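Local coordinates for protein peptidoglycan D,D-transpeptidase MrdA (Pseudomonas aeruginosa, PDB 7KIS) that probably catalyses the cross-linking of cell-wall peptidoglycan as a penicillin-binding D,D-transpeptidase of the inner membrane, at residues 178-183 with 293-298; 415-420 with 479-484; 317-322 with 458-463; 334-339 with 402-407. One frame throughout, in Å; residues are numbered along the deposited sequence.

Contact 1 (178-183 with 293-298); sequences GYVGRI and LFVTGI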
loop_
_atom_site.group_PDB
_atom_site.type_symbol
_atom_site.label_atom_id
_atom_site.label_comp_id
_atom_site.label_asym_id
_atom_site.label_seq_id
_atom_site.Cartn_x
_atom_site.Cartn_y
_atom_site.Cartn_z
ATOM N N GLY A 178 -13.996 -0.118 7.934
ATOM C CA GLY A 178 -14.903 1.008 7.881
ATOM C C GLY A 178 -15.973 0.873 8.942
ATOM O O GLY A 178 -15.733 0.269 9.991
ATOM N N TYR A 179 -17.156 1.426 8.689
ATOM C CA TYR A 179 -18.255 1.340 9.641
ATOM C C TYR A 179 -19.568 1.504 8.885
ATOM O O TYR A 179 -19.584 1.746 7.674
ATOM C CB TYR A 179 -18.105 2.390 10.747
ATOM C CG TYR A 179 -17.906 3.798 10.224
ATOM C CD1 TYR A 179 -18.989 4.580 9.845
ATOM C CD2 TYR A 179 -16.633 4.341 10.102
ATOM C CE1 TYR A 179 -18.812 5.864 9.364
ATOM C CE2 TYR A 179 -16.446 5.625 9.620
ATOM C CZ TYR A 179 -17.539 6.381 9.252
ATOM O OH TYR A 179 -17.359 7.658 8.772
ATOM N N VAL A 180 -20.675 1.365 9.617
ATOM C CA VAL A 180 -22.005 1.619 9.090
ATOM C C VAL A 180 -22.632 2.726 9.930
ATOM O O VAL A 180 -22.173 3.036 11.032
ATOM C CB VAL A 180 -22.893 0.352 9.092
ATOM C CG1 VAL A 180 -22.430 -0.627 8.029
ATOM C CG2 VAL A 180 -22.884 -0.309 10.460
ATOM N N GLY A 181 -23.683 3.333 9.389
ATOM C CA GLY A 181 -24.399 4.391 10.076
ATOM C C GLY A 181 -25.813 4.460 9.551
ATOM O O GLY A 181 -26.202 3.701 8.662
ATOM N N ARG A 182 -26.588 5.386 10.111
ATOM C CA ARG A 182 -27.966 5.536 9.671
ATOM C C ARG A 182 -27.996 5.997 8.215
ATOM O O ARG A 182 -27.022 6.541 7.686
ATOM C CB ARG A 182 -28.713 6.549 10.538
ATOM C CG ARG A 182 -28.624 6.313 12.033
ATOM C CD ARG A 182 -28.670 7.635 12.798
ATOM N NE ARG A 182 -27.524 8.491 12.497
ATOM C CZ ARG A 182 -27.538 9.496 11.625
ATOM N NH1 ARG A 182 -26.439 10.211 11.422
ATOM N NH2 ARG A 182 -28.646 9.786 10.956
ATOM N N ILE A 183 -29.134 5.782 7.569
ATOM C CA ILE A 183 -29.282 6.074 6.147
ATOM C C ILE A 183 -29.773 7.507 5.975
ATOM O O ILE A 183 -30.706 7.944 6.661
ATOM C CB ILE A 183 -30.230 5.064 5.481
ATOM C CG1 ILE A 183 -29.631 3.658 5.571
ATOM C CG2 ILE A 183 -30.495 5.427 4.033
ATOM C CD1 ILE A 183 -30.629 2.548 5.357
ATOM N N LEU A 293 -18.952 4.557 17.079
ATOM C CA LEU A 293 -19.638 5.799 17.388
ATOM C C LEU A 293 -20.530 6.286 16.257
ATOM O O LEU A 293 -21.437 7.084 16.511
ATOM C CB LEU A 293 -18.618 6.894 17.728
ATOM C CG LEU A 293 -17.487 6.531 18.695
ATOM C CD1 LEU A 293 -16.561 7.719 18.910
ATOM C CD2 LEU A 293 -18.050 6.039 20.020
ATOM N N PHE A 294 -20.339 5.785 15.038
ATOM C CA PHE A 294 -21.191 6.155 13.918
ATOM C C PHE A 294 -22.314 5.156 13.669
ATOM O O PHE A 294 -23.260 5.485 12.946
ATOM C CB PHE A 294 -20.359 6.297 12.631
ATOM C CG PHE A 294 -19.084 7.083 12.800
ATOM C CD1 PHE A 294 -19.032 8.427 12.465
ATOM C CD2 PHE A 294 -17.928 6.472 13.268
ATOM C CE1 PHE A 294 -17.860 9.151 12.610
ATOM C CE2 PHE A 294 -16.755 7.191 13.416
ATOM C CZ PHE A 294 -16.720 8.531 13.086
ATOM N N VAL A 295 -22.233 3.955 14.250
ATOM C CA VAL A 295 -23.233 2.924 13.979
ATOM C C VAL A 295 -24.611 3.366 14.460
ATOM O O VAL A 295 -25.627 3.107 13.803
ATOM C CB VAL A 295 -22.803 1.576 14.592
ATOM C CG1 VAL A 295 -22.690 1.660 16.110
ATOM C CG2 VAL A 295 -23.764 0.474 14.170
ATOM N N THR A 296 -24.669 4.042 15.607
ATOM C CA THR A 296 -25.928 4.498 16.177
ATOM C C THR A 296 -26.234 5.945 15.829
ATOM O O THR A 296 -27.373 6.391 16.013
ATOM C CB THR A 296 -25.905 4.350 17.702
ATOM O OG1 THR A 296 -24.597 4.679 18.189
ATOM C CG2 THR A 296 -26.242 2.925 18.100
ATOM N N GLY A 297 -25.238 6.680 15.348
ATOM C CA GLY A 297 -25.305 8.116 15.193
ATOM C C GLY A 297 -24.341 8.753 16.170
ATOM O O GLY A 297 -24.477 8.571 17.384
ATOM N N ILE A 298 -23.373 9.508 15.667
ATOM C CA ILE A 298 -22.306 10.046 16.505
ATOM C C ILE A 298 -22.681 11.452 16.936
ATOM O O ILE A 298 -23.239 12.231 16.152
ATOM C CB ILE A 298 -20.939 10.021 15.792
ATOM C CG1 ILE A 298 -19.846 10.526 16.741
ATOM C CG2 ILE A 298 -20.976 10.825 14.503
ATOM C CD1 ILE A 298 -18.448 10.445 16.166
#

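Contact 2 (415-420 with 479-484); sequences ALDMFG and HLAKTI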
loop_
_atom_site.group_PDB
_atom_site.type_symbol
_atom_site.label_atom_id
_atom_site.label_comp_id
_atom_site.label_asym_id
_atom_site.label_seq_id
_atom_site.Cartn_x
_atom_site.Cartn_y
_atom_site.Cartn_z
ATOM N N ALA A 415 -5.720 -2.033 -5.997
ATOM C CA ALA A 415 -6.397 -3.060 -5.222
ATOM C C ALA A 415 -7.707 -3.475 -5.886
ATOM O O ALA A 415 -8.251 -2.781 -6.750
ATOM C CB ALA A 415 -6.664 -2.570 -3.800
ATOM N N LEU A 416 -8.217 -4.630 -5.458
ATOM C CA LEU A 416 -9.468 -5.163 -5.980
ATOM C C LEU A 416 -10.689 -4.596 -5.264
ATOM O O LEU A 416 -11.676 -4.248 -5.919
ATOM C CB LEU A 416 -9.472 -6.692 -5.882
ATOM C CG LEU A 416 -10.768 -7.396 -6.291
ATOM C CD1 LEU A 416 -11.143 -7.053 -7.727
ATOM C CD2 LEU A 416 -10.642 -8.899 -6.116
ATOM N N ASP A 417 -10.643 -4.487 -3.935
ATOM C CA ASP A 417 -11.822 -4.153 -3.140
ATOM C C ASP A 417 -11.487 -3.133 -2.049
ATOM O O ASP A 417 -11.652 -3.374 -0.857
ATOM C CB ASP A 417 -12.423 -5.417 -2.528
ATOM C CG ASP A 417 -11.371 -6.322 -1.911
ATOM O OD1 ASP A 417 -10.273 -5.828 -1.585
ATOM O OD2 ASP A 417 -11.643 -7.531 -1.753
ATOM N N MET A 418 -11.004 -1.963 -2.459
ATOM C CA MET A 418 -10.706 -0.875 -1.535
ATOM C C MET A 418 -11.493 0.360 -1.953
ATOM O O MET A 418 -11.286 0.889 -3.050
ATOM C CB MET A 418 -9.207 -0.583 -1.498
ATOM C CG MET A 418 -8.412 -1.630 -0.734
ATOM S SD MET A 418 -6.673 -1.209 -0.526
ATOM C CE MET A 418 -6.051 -2.702 0.242
ATOM N N PHE A 419 -12.391 0.814 -1.079
ATOM C CA PHE A 419 -13.292 1.908 -1.418
ATOM C C PHE A 419 -12.565 3.244 -1.375
ATOM O O PHE A 419 -11.920 3.582 -0.376
ATOM C CB PHE A 419 -14.498 1.954 -0.483
ATOM C CG PHE A 419 -15.418 3.107 -0.770
ATOM C CD1 PHE A 419 -16.178 3.125 -1.928
ATOM C CD2 PHE A 419 -15.491 4.192 0.090
ATOM C CE1 PHE A 419 -17.010 4.187 -2.214
ATOM C CE2 PHE A 419 -16.325 5.261 -0.190
ATOM C CZ PHE A 419 -17.083 5.259 -1.346
ATOM N N GLY A 420 -12.673 4.004 -2.462
ATOM C CA GLY A 420 -12.126 5.344 -2.494
ATOM C C GLY A 420 -10.624 5.403 -2.622
ATOM O O GLY A 420 -9.998 6.325 -2.087
ATOM N N HIS A 479 -6.143 -7.472 -2.292
ATOM C CA HIS A 479 -7.555 -7.579 -1.961
ATOM C C HIS A 479 -7.698 -7.884 -0.479
ATOM O O HIS A 479 -6.948 -8.697 0.068
ATOM C CB HIS A 479 -8.250 -8.661 -2.802
ATOM C CG HIS A 479 -7.545 -9.982 -2.794
ATOM N ND1 HIS A 479 -8.051 -11.090 -2.147
ATOM C CD2 HIS A 479 -6.381 -10.377 -3.362
ATOM C CE1 HIS A 479 -7.225 -12.109 -2.312
ATOM N NE2 HIS A 479 -6.204 -11.703 -3.046
ATOM N N LEU A 480 -8.666 -7.227 0.158
ATOM C CA LEU A 480 -8.956 -7.492 1.562
ATOM C C LEU A 480 -9.825 -8.734 1.714
ATOM O O LEU A 480 -9.488 -9.649 2.473
ATOM C CB LEU A 480 -9.635 -6.276 2.194
ATOM C CG LEU A 480 -8.812 -4.987 2.211
ATOM C CD1 LEU A 480 -9.702 -3.767 2.039
ATOM C CD2 LEU A 480 -8.015 -4.891 3.497
ATOM N N ALA A 481 -10.954 -8.772 1.010
ATOM C CA ALA A 481 -11.867 -9.904 1.069
ATOM C C ALA A 481 -11.199 -11.179 0.573
ATOM O O ALA A 481 -10.989 -11.348 -0.633
ATOM C CB ALA A 481 -13.126 -9.618 0.252
ATOM N N LYS A 482 -10.854 -12.079 1.494
ATOM C CA LYS A 482 -10.278 -13.357 1.093
ATOM C C LYS A 482 -11.325 -14.239 0.423
ATOM O O LYS A 482 -11.077 -14.807 -0.647
ATOM C CB LYS A 482 -9.667 -14.067 2.301
ATOM C CG LYS A 482 -8.633 -15.120 1.936
ATOM C CD LYS A 482 -7.831 -15.559 3.150
ATOM C CE LYS A 482 -7.043 -16.830 2.864
ATOM N NZ LYS A 482 -6.108 -16.669 1.712
ATOM N N THR A 483 -12.498 -14.370 1.042
ATOM C CA THR A 483 -13.607 -15.130 0.481
ATOM C C THR A 483 -14.905 -14.360 0.681
ATOM O O THR A 483 -15.067 -13.625 1.658
ATOM C CB THR A 483 -13.761 -16.525 1.117
ATOM O OG1 THR A 483 -14.507 -16.416 2.337
ATOM C CG2 THR A 483 -12.408 -17.160 1.407
ATOM N N ILE A 484 -15.829 -14.542 -0.258
ATOM C CA ILE A 484 -17.195 -14.040 -0.147
ATOM C C ILE A 484 -18.124 -15.243 -0.209
ATOM O O ILE A 484 -18.164 -15.949 -1.225
ATOM C CB ILE A 484 -17.534 -13.030 -1.253
ATOM C CG1 ILE A 484 -16.421 -11.991 -1.395
ATOM C CG2 ILE A 484 -18.863 -12.350 -0.959
ATOM C CD1 ILE A 484 -16.412 -10.964 -0.290
#

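Contact 3 (317-322 with 458-463); sequences RVLRGL and TPIQLA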
loop_
_atom_site.group_PDB
_atom_site.type_symbol
_atom_site.label_atom_id
_atom_site.label_comp_id
_atom_site.label_asym_id
_atom_site.label_seq_id
_atom_site.Cartn_x
_atom_site.Cartn_y
_atom_site.Cartn_z
ATOM N N ARG A 317 -4.857 7.298 5.176
ATOM C CA ARG A 317 -3.582 7.581 4.528
ATOM C C ARG A 317 -3.160 6.492 3.551
ATOM O O ARG A 317 -2.366 6.764 2.645
ATOM C CB ARG A 317 -2.497 7.785 5.586
ATOM C CG ARG A 317 -2.915 8.720 6.708
ATOM C CD ARG A 317 -1.760 9.019 7.650
ATOM N NE ARG A 317 -1.759 10.410 8.097
ATOM C CZ ARG A 317 -2.575 10.900 9.025
ATOM N NH1 ARG A 317 -3.466 10.114 9.612
ATOM N NH2 ARG A 317 -2.499 12.179 9.367
ATOM N N VAL A 318 -3.674 5.271 3.708
ATOM C CA VAL A 318 -3.329 4.200 2.780
ATOM C C VAL A 318 -3.958 4.452 1.415
ATOM O O VAL A 318 -3.324 4.238 0.374
ATOM C CB VAL A 318 -3.757 2.837 3.355
ATOM C CG1 VAL A 318 -3.659 1.755 2.292
ATOM C CG2 VAL A 318 -2.911 2.480 4.562
ATOM N N LEU A 319 -5.199 4.930 1.395
ATOM C CA LEU A 319 -5.975 5.027 0.164
ATOM C C LEU A 319 -5.968 6.420 -0.445
ATOM O O LEU A 319 -5.855 6.553 -1.667
ATOM C CB LEU A 319 -7.422 4.600 0.424
ATOM C CG LEU A 319 -7.586 3.185 0.976
ATOM C CD1 LEU A 319 -9.044 2.755 0.946
ATOM C CD2 LEU A 319 -6.718 2.218 0.189
ATOM N N ARG A 320 -6.089 7.463 0.375
ATOM C CA ARG A 320 -6.138 8.833 -0.116
ATOM C C ARG A 320 -4.931 9.653 0.317
ATOM O O ARG A 320 -4.914 10.872 0.109
ATOM C CB ARG A 320 -7.433 9.506 0.345
ATOM C CG ARG A 320 -8.681 8.740 -0.060
ATOM C CD ARG A 320 -9.927 9.289 0.610
ATOM N NE ARG A 320 -11.082 8.423 0.393
ATOM C CZ ARG A 320 -11.423 7.421 1.197
ATOM N NH1 ARG A 320 -10.698 7.156 2.275
ATOM N NH2 ARG A 320 -12.491 6.682 0.924
ATOM N N GLY A 321 -3.919 9.018 0.904
ATOM C CA GLY A 321 -2.684 9.709 1.212
ATOM C C GLY A 321 -1.678 9.557 0.092
ATOM O O GLY A 321 -1.123 8.474 -0.112
ATOM N N LEU A 322 -1.437 10.635 -0.642
ATOM C CA LEU A 322 -0.589 10.612 -1.826
ATOM C C LEU A 322 0.733 11.299 -1.509
ATOM O O LEU A 322 0.749 12.460 -1.088
ATOM C CB LEU A 322 -1.297 11.280 -3.002
ATOM C CG LEU A 322 -2.668 10.654 -3.268
ATOM C CD1 LEU A 322 -3.787 11.646 -2.987
ATOM C CD2 LEU A 322 -2.762 10.117 -4.683
ATOM N N THR A 458 0.157 6.229 -3.663
ATOM C CA THR A 458 -0.482 5.800 -2.429
ATOM C C THR A 458 0.307 4.660 -1.789
ATOM O O THR A 458 0.935 3.862 -2.491
ATOM C CB THR A 458 -1.913 5.338 -2.701
ATOM O OG1 THR A 458 -1.902 4.277 -3.663
ATOM C CG2 THR A 458 -2.753 6.491 -3.235
ATOM N N PRO A 459 0.285 4.562 -0.456
ATOM C CA PRO A 459 1.052 3.500 0.218
ATOM C C PRO A 459 0.655 2.094 -0.201
ATOM O O PRO A 459 1.409 1.151 0.066
ATOM C CB PRO A 459 0.759 3.745 1.704
ATOM C CG PRO A 459 0.411 5.193 1.780
ATOM C CD PRO A 459 -0.319 5.499 0.506
ATOM N N ILE A 460 -0.499 1.919 -0.844
ATOM C CA ILE A 460 -0.853 0.605 -1.370
ATOM C C ILE A 460 -0.235 0.402 -2.750
ATOM O O ILE A 460 0.205 -0.702 -3.087
ATOM C CB ILE A 460 -2.385 0.437 -1.393
ATOM C CG1 ILE A 460 -2.784 -0.843 -2.133
ATOM C CG2 ILE A 460 -3.055 1.655 -2.014
ATOM C CD1 ILE A 460 -2.363 -2.111 -1.426
ATOM N N GLN A 461 -0.189 1.461 -3.565
ATOM C CA GLN A 461 0.540 1.394 -4.828
ATOM C C GLN A 461 2.005 1.045 -4.596
ATOM O O GLN A 461 2.617 0.329 -5.398
ATOM C CB GLN A 461 0.418 2.721 -5.575
ATOM C CG GLN A 461 -0.774 2.807 -6.508
ATOM C CD GLN A 461 -1.014 4.216 -7.006
ATOM O OE1 GLN A 461 -0.414 5.169 -6.511
ATOM N NE2 GLN A 461 -1.893 4.357 -7.992
ATOM N N LEU A 462 2.583 1.543 -3.500
ATOM C CA LEU A 462 3.956 1.193 -3.154
ATOM C C LEU A 462 4.063 -0.267 -2.736
ATOM O O LEU A 462 4.958 -0.989 -3.191
ATOM C CB LEU A 462 4.464 2.103 -2.034
ATOM C CG LEU A 462 5.082 3.453 -2.401
ATOM C CD1 LEU A 462 4.019 4.533 -2.471
ATOM C CD2 LEU A 462 6.151 3.826 -1.392
ATOM N N ALA A 463 3.159 -0.716 -1.861
ATOM C CA ALA A 463 3.213 -2.093 -1.375
ATOM C C ALA A 463 2.978 -3.092 -2.498
ATOM O O ALA A 463 3.574 -4.176 -2.507
ATOM C CB ALA A 463 2.190 -2.294 -0.258
#

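Contact 4 (334-339 with 402-407); sequences ALAGLD and HAFMSR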
loop_
_atom_site.group_PDB
_atom_site.type_symbol
_atom_site.label_atom_id
_atom_site.label_comp_id
_atom_site.label_asym_id
_atom_site.label_seq_id
_atom_site.Cartn_x
_atom_site.Cartn_y
_atom_site.Cartn_z
ATOM N N ALA A 334 15.142 1.188 -12.365
ATOM C CA ALA A 334 16.253 0.412 -12.904
ATOM C C ALA A 334 15.753 -0.666 -13.857
ATOM O O ALA A 334 16.360 -0.910 -14.907
ATOM C CB ALA A 334 17.064 -0.208 -11.768
ATOM N N LEU A 335 14.644 -1.322 -13.507
ATOM C CA LEU A 335 14.064 -2.317 -14.400
ATOM C C LEU A 335 13.518 -1.675 -15.668
ATOM O O LEU A 335 13.505 -2.311 -16.728
ATOM C CB LEU A 335 12.962 -3.089 -13.677
ATOM C CG LEU A 335 13.428 -4.184 -12.717
ATOM C CD1 LEU A 335 12.236 -4.847 -12.048
ATOM C CD2 LEU A 335 14.275 -5.211 -13.448
ATOM N N ALA A 336 13.057 -0.425 -15.580
ATOM C CA ALA A 336 12.614 0.284 -16.776
ATOM C C ALA A 336 13.775 0.530 -17.729
ATOM O O ALA A 336 13.633 0.373 -18.947
ATOM C CB ALA A 336 11.944 1.602 -16.391
ATOM N N GLY A 337 14.935 0.917 -17.191
ATOM C CA GLY A 337 16.096 1.124 -18.040
ATOM C C GLY A 337 16.707 -0.179 -18.517
ATOM O O GLY A 337 17.138 -0.286 -19.670
ATOM N N LEU A 338 16.762 -1.183 -17.638
ATOM C CA LEU A 338 17.318 -2.477 -18.024
ATOM C C LEU A 338 16.478 -3.125 -19.116
ATOM O O LEU A 338 17.014 -3.792 -20.010
ATOM C CB LEU A 338 17.417 -3.393 -16.804
ATOM C CG LEU A 338 18.567 -3.133 -15.825
ATOM C CD1 LEU A 338 18.301 -3.817 -14.493
ATOM C CD2 LEU A 338 19.895 -3.590 -16.403
ATOM N N ASP A 339 15.157 -2.941 -19.061
ATOM C CA ASP A 339 14.281 -3.535 -20.063
ATOM C C ASP A 339 14.477 -2.880 -21.424
ATOM O O ASP A 339 14.558 -3.570 -22.445
ATOM C CB ASP A 339 12.823 -3.421 -19.615
ATOM C CG ASP A 339 11.890 -4.293 -20.428
ATOM O OD1 ASP A 339 12.100 -5.523 -20.460
ATOM O OD2 ASP A 339 10.943 -3.746 -21.034
ATOM N N HIS A 402 7.081 6.520 -18.059
ATOM C CA HIS A 402 5.698 6.511 -17.593
ATOM C C HIS A 402 4.982 5.228 -17.993
ATOM O O HIS A 402 4.130 4.735 -17.245
ATOM C CB HIS A 402 4.953 7.730 -18.141
ATOM C CG HIS A 402 3.480 7.517 -18.313
ATOM N ND1 HIS A 402 2.570 7.749 -17.303
ATOM C CD2 HIS A 402 2.758 7.103 -19.381
ATOM C CE1 HIS A 402 1.352 7.482 -17.740
ATOM N NE2 HIS A 402 1.438 7.087 -18.998
ATOM N N ALA A 403 5.314 4.674 -19.162
ATOM C CA ALA A 403 4.692 3.429 -19.597
ATOM C C ALA A 403 5.124 2.253 -18.729
ATOM O O ALA A 403 4.315 1.370 -18.424
ATOM C CB ALA A 403 5.028 3.164 -21.064
ATOM N N PHE A 404 6.397 2.220 -18.324
ATOM C CA PHE A 404 6.885 1.108 -17.514
ATOM C C PHE A 404 6.377 1.194 -16.080
ATOM O O PHE A 404 5.904 0.199 -15.518
ATOM C CB PHE A 404 8.413 1.066 -17.542
ATOM C CG PHE A 404 8.991 -0.247 -17.094
ATOM C CD1 PHE A 404 9.199 -0.507 -15.749
ATOM C CD2 PHE A 404 9.323 -1.223 -18.018
ATOM C CE1 PHE A 404 9.728 -1.713 -15.336
ATOM C CE2 PHE A 404 9.854 -2.431 -17.611
ATOM C CZ PHE A 404 10.056 -2.677 -16.267
ATOM N N MET A 405 6.469 2.377 -15.466
ATOM C CA MET A 405 5.981 2.538 -14.102
ATOM C C MET A 405 4.467 2.411 -14.014
ATOM O O MET A 405 3.942 2.161 -12.924
ATOM C CB MET A 405 6.431 3.887 -13.535
ATOM C CG MET A 405 7.935 4.105 -13.590
ATOM S SD MET A 405 8.850 2.912 -12.594
ATOM C CE MET A 405 8.564 3.553 -10.948
ATOM N N SER A 406 3.756 2.573 -15.132
ATOM C CA SER A 406 2.317 2.334 -15.130
ATOM C C SER A 406 2.014 0.845 -15.025
ATOM O O SER A 406 1.096 0.443 -14.301
ATOM C CB SER A 406 1.676 2.928 -16.383
ATOM O OG SER A 406 0.298 3.186 -16.170
ATOM N N ARG A 407 2.776 0.013 -15.739
ATOM C CA ARG A 407 2.591 -1.430 -15.646
ATOM C C ARG A 407 2.900 -1.953 -14.250
ATOM O O ARG A 407 2.528 -3.087 -13.929
ATOM C CB ARG A 407 3.459 -2.142 -16.686
ATOM C CG ARG A 407 3.260 -1.622 -18.099
ATOM C CD ARG A 407 3.311 -2.733 -19.135
ATOM N NE ARG A 407 4.531 -3.526 -19.044
ATOM C CZ ARG A 407 5.622 -3.301 -19.767
ATOM N NH1 ARG A 407 5.647 -2.299 -20.635
ATOM N NH2 ARG A 407 6.688 -4.076 -19.622
#

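Contact 1 (178-183 with 293-298)
Y179 opens the contact by laying its ring on that of F294, a face-to-face stack with centroids 4.2 Å apart and planes only 13° from parallel. With chi1 at 52°, CG of Y179 sits between the backbone N and the carbonyl carbon; this sets the ring over that of F294, and CD1 of Y179 comes 3.5 Å from CB of F294. F294 also packs on Y303 and L306 of helix 300-307. V180 contributes a methyl, CG2, which lies 3.9 Å from CG2 of V295, while its carbonyl O receives a CA-H...O contact from V295 CA at 3.1 Å. G181 returns the favour: its CA approaches F294 O to 3.3 Å, and glycine, having no side chain, suits a place where the two backbones run so near each other. R182, at the exposed margin, bends at chi2 and chi3 and runs alongside the loop backbone; CD passes T296 O at 3.7 Å, and NE reaches 3.5 Å from CA of G297, close to the guanidinium plane. Glycine suits that last place, given its positive phi and the arginine against it. Strand 179-182 keeps its regular backbone bonds for strand 201-205, so stacking, methyl packing and CA-H...O contacts join it to the transpeptidase loop, a largely apolar and weakly directional junction between the N-terminal and catalytic regions.

Contact 2 (415-420 with 479-484)
D417 reaches across to two successive backbone N-H groups of the other segment. Its CG lies between the backbone N and the carbonyl carbon (chi1 45°), which directs the carboxylate at L480 and A481. OD1 takes the hydrogen of L480 N at 2.8 Å on its syn side, nearly in the carboxylate plane, and the bond is fairly straight at 159°. OD2 accepts from A481 N at 3.1 Å, but this donor stands well above the plane. The same OD2 also meets the hydroxyl OH of Y211, so three bonds fix the rotation of a buried carboxylate, and an aspartate, short and with two acceptors, fits the task. L480 precedes and A481 starts strand 481-484, an outermost strand of the mixed sheet that also contains 247-249; just beyond, K482 and T483 form a classic beta bulge facing V248. H479 turns its ring away from D417. ND1 gives a weak, nearly straight bond to A481 O at 3.3 Å, met in the ring plane, while NE2 pairs with the carbonyl O of T277. If both nitrogens carry hydrogens, the ring would be cationic, and the D417 carboxylate, with OD2 5.1 Å from ND1, would probably help to stabilise that charge. At the side-chain root, CB of H479 lies 3.9 Å from CB of L416. M418, extended beyond CG, crosses L480 at about a right angle, its CG 3.7 Å from CD1 of L480; both flexible apolar chains also pack on V280 and M283 of strand 280-286.

Contact 3 (317-322 with 458-463)
V318 and I460 carry the apolar part of the contact, crossing at a slant with CG1 of V318 4.1 Å from CB of I460. CG2 of I460 lies 4.3 Å from CD2 of L319. At the margin, L322 and T458 run side by side in the same direction, with L322 CD2 3.9 Å from T458 CG2. Branched aliphatic residues suit this buried setting, where V318 also rests on A269 and V271 of the central sheet.

A second group of contacts sets carbon against backbone carbonyls. The P459 ring enters among the carbonyls of the short helix 317-320 and the turn after it, its CD near R317 O, V318 O and G321 O. T458 CA points a nearly straight CA-H...O contact, 166° at the hydrogen, at G321 O, 3.6 Å away. G321 itself sits against the R317 carbonyl, where a side chain would not fit. The R317 side chain leads off to a salt bridge with E586 and to the carbonyls of D311 and R312.

Polar side-chain bonds within 458-461 organise the helix start. With chi1 at 58°, OG1 of T458 turns back over the helix start and accepts from Q461 N at 3.3 Å; in return Q461 OE1 accepts from T458 N at 3.1 Å, the donor tilted out of the carbonyl plane. P459, having no N-H, suits the first turn, where none is needed. This reciprocal pair is a capping box, and it begins helix 459-470, which packs on the central antiparallel sheet of the transpeptidase domain.

Contact 4 (334-339 with 402-407)
The F404 ring lies with one face on A336, whose CA stands 3.5 Å from the ring centroid and almost on the ring normal, a CH-pi contact centred over the ring. A336 CB covers the same face nearer the root of the ring, 3.5 Å from CD1 of F404. L335 O, which comes 3.5 Å from F404 CZ, and D339 CB approach obliquely. The other flat groups are the D339 carboxylate, its plane turned 50° from that of the ring, and the R407 guanidinium, which has D339 OD2 near its plane at the edge. These opposite charges stay 4.5 Å apart between OD2 of D339 and NH2 of R407, too far for a salt bridge, though a long-range attraction is possible; OD1 of D339 has a weak bond from R501 N.

Both segments are helical parts of the transpeptidase domain, and helix 330-340 starts just after S327, the predicted acyl-ester serine of the SxxK motif. The short segment axes pass 9.6 Å apart with their N-to-C directions 122° from parallel. Small A336 lets the aromatic ring settle on the helix backbone. F404 gets there with CG anti to its own N (chi1 -163°), which places the ring against A336 of the neighbouring helix.

L335 adds a flank: its CB lies 3.9 Å from F404 CE1, and its side chain also packs on W506 and V509 of helix 504-518. D339 flanks the ring too, with CB 3.7 Å from CE2 of F404. M405, one residue along, extends the interface to A332 and V333 of helix 330-340.

In the fold
Contact 1 comes first along the chain and lies at one end of the molecule, joining a strand of the N-terminal region to the transpeptidase domain. Its centre is 44 Å from that of contact 4, on the opposite side of the chain's centre. Contacts 2 and 3 have centres 15 Å apart and touch, since 418-420 packs on L319 and R320; their segments alternate in sequence, and helix 459-470 leads on to strand 481-484. Contact 4 is nested within the loop that contact 3 closes, about 20 Å away between centres. Contacts 2 to 4 thus join sequence-distant parts of the transpeptidase domain, while contact 1 is where the N-terminal region meets it.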